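Local coordinates for protein H subunit of photosynthetic reaction center complex (Rhodopseudomonas palustris, PDB 6Z5S) that forms the H subunit of the photosynthetic reaction centre, anchored by one membrane helix, and probably stabilises the complex and the surroundings of its quinone electron acceptors, at residues Y27-R30 with E31-R34. Residues are numbered along the deposited sequence; the frame is centred on the assembly and turned at random.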
loop_
_atom_site.group_PDB
_atom_site.type_symbol
_atom_site.label_atom_id
_atom_site.label_comp_id
_atom_site.label_asym_id
_atom_site.label_seq_id
_atom_site.Cartn_x
_atom_site.Cartn_y
_atom_site.Cartn_z
ATOM N N TYR D 27 14.757 -15.573 -1.787
ATOM C CA TYR D 27 15.403 -15.071 -0.580
ATOM C C TYR D 27 14.398 -14.847 0.544
ATOM O O TYR D 27 14.675 -15.154 1.708
ATOM C CB TYR D 27 16.149 -13.780 -0.903
ATOM C CG TYR D 27 16.380 -12.891 0.287
ATOM C CD1 TYR D 27 17.445 -13.112 1.136
ATOM C CD2 TYR D 27 15.537 -11.829 0.559
ATOM C CE1 TYR D 27 17.663 -12.312 2.221
ATOM C CE2 TYR D 27 15.743 -11.026 1.644
ATOM C CZ TYR D 27 16.811 -11.270 2.472
ATOM O OH TYR D 27 17.032 -10.469 3.563
ATOM N N LEU D 28 13.224 -14.308 0.215
ATOM C CA LEU D 28 12.209 -14.034 1.227
ATOM C C LEU D 28 11.628 -15.319 1.784
ATOM O O LEU D 28 11.446 -15.455 2.998
ATOM C CB LEU D 28 11.098 -13.179 0.629
ATOM C CG LEU D 28 11.301 -11.672 0.568
ATOM C CD1 LEU D 28 10.217 -11.055 -0.283
ATOM C CD2 LEU D 28 11.287 -11.087 1.954
ATOM N N ARG D 29 11.313 -16.267 0.907
ATOM C CA ARG D 29 10.791 -17.546 1.352
ATOM C C ARG D 29 11.830 -18.311 2.154
ATOM O O ARG D 29 11.480 -19.131 3.007
ATOM C CB ARG D 29 10.327 -18.336 0.135
ATOM C CG ARG D 29 9.521 -19.545 0.449
ATOM C CD ARG D 29 8.171 -19.213 1.037
ATOM N NE ARG D 29 7.582 -20.429 1.573
ATOM C CZ ARG D 29 7.669 -20.799 2.842
ATOM N NH1 ARG D 29 7.117 -21.933 3.243
ATOM N NH2 ARG D 29 8.295 -20.031 3.713
ATOM N N ARG D 30 13.108 -18.042 1.906
ATOM C CA ARG D 30 14.192 -18.622 2.684
ATOM C C ARG D 30 14.282 -17.995 4.069
ATOM O O ARG D 30 14.456 -18.702 5.063
ATOM C CB ARG D 30 15.491 -18.440 1.911
ATOM C CG ARG D 30 16.755 -18.773 2.621
ATOM C CD ARG D 30 17.916 -18.394 1.723
ATOM N NE ARG D 30 19.205 -18.571 2.373
ATOM C CZ ARG D 30 19.836 -19.733 2.449
ATOM N NH1 ARG D 30 21.007 -19.815 3.059
ATOM N NH2 ARG D 30 19.293 -20.815 1.919
ATOM N N GLU D 31 14.170 -16.669 4.148
ATOM C CA GLU D 31 14.117 -16.004 5.446
ATOM C C GLU D 31 12.913 -16.456 6.257
ATOM O O GLU D 31 12.970 -16.481 7.490
ATOM C CB GLU D 31 14.070 -14.491 5.266
ATOM C CG GLU D 31 15.309 -13.892 4.661
ATOM C CD GLU D 31 16.567 -14.319 5.372
ATOM O OE1 GLU D 31 17.397 -15.011 4.749
ATOM O OE2 GLU D 31 16.729 -13.958 6.554
ATOM N N ASP D 32 11.814 -16.796 5.585
ATOM C CA ASP D 32 10.622 -17.276 6.276
ATOM C C ASP D 32 10.872 -18.557 7.054
ATOM O O ASP D 32 10.074 -18.897 7.933
ATOM C CB ASP D 32 9.497 -17.531 5.279
ATOM C CG ASP D 32 8.834 -16.264 4.796
ATOM O OD1 ASP D 32 9.077 -15.192 5.379
ATOM O OD2 ASP D 32 8.057 -16.347 3.824
ATOM N N LYS D 33 11.940 -19.289 6.744
ATOM C CA LYS D 33 12.173 -20.610 7.305
ATOM C C LYS D 33 13.184 -20.592 8.439
ATOM O O LYS D 33 13.893 -21.579 8.649
ATOM C CB LYS D 33 12.620 -21.574 6.212
ATOM C CG LYS D 33 11.591 -21.746 5.134
ATOM C CD LYS D 33 11.778 -23.033 4.397
ATOM C CE LYS D 33 10.691 -23.217 3.375
ATOM N NZ LYS D 33 10.842 -24.494 2.652
ATOM N N ARG D 34 13.258 -19.497 9.180
ATOM C CA ARG D 34 14.156 -19.402 10.316
ATOM C C ARG D 34 13.518 -19.879 11.611
ATOM O O ARG D 34 14.205 -19.947 12.631
ATOM C CB ARG D 34 14.649 -17.966 10.480
ATOM C CG ARG D 34 15.614 -17.519 9.402
ATOM C CD ARG D 34 16.461 -16.366 9.881
ATOM N NE ARG D 34 17.445 -15.951 8.890
ATOM C CZ ARG D 34 18.617 -16.546 8.702
ATOM N NH1 ARG D 34 18.961 -17.593 9.435
ATOM N NH2 ARG D 34 19.446 -16.093 7.780
#
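Glu31 CG lies over one face of the Tyr27 ring, a CH-pi contact 4.0 Å from the ring centroid and displaced toward the rim. The Glu31 carboxylate projects past the CE1 rim, its plane within 20° of the ring plane, and OE1 comes 3.7 Å from Tyr27 CE1. Tyr27 CG stands anti to the backbone N (chi1 157°), which turns the ring along the helix toward the next turn. The Arg29 guanidinium carries Lys33 CE over one face, 3.8 Å from NH1, while Asp32 CB sits at its edge, in plane; a long salt bridge of 3.7 Å joins Arg29 NH2 to Asp32 OD2. At the edge of the Arg34 guanidinium, NE makes a hydrogen-bonded salt bridge to Glu31 OE2 at 3.2 Å, reaching the oxygen from above the carboxylate plane; Arg34 NH1 is hydrogen-bonded to Asp59 O. These side chains surround the last turn of helix 9-31, the transmembrane helix of the H subunit, and the residues following it, with backbone bonds from Glu31 N to Tyr27 O, from Asp32 N to Leu28 O and from Lys33 N to Arg30 O (3.1 Å). With an alanine at Glu31, the CH-pi contact on that face of Tyr27 would probably be lost and Arg34 NE left without its carboxylate mate. Arg29 NH1 and Lys33 NZ, 4.6 Å apart, share one cardiolipin headgroup, whose negative charge is likely to offset theirs; Arg30 bridges to another cardiolipin. Both Asp32 carboxylate oxygens are hydrogen-bonded to side chains of a neighbouring protein chain.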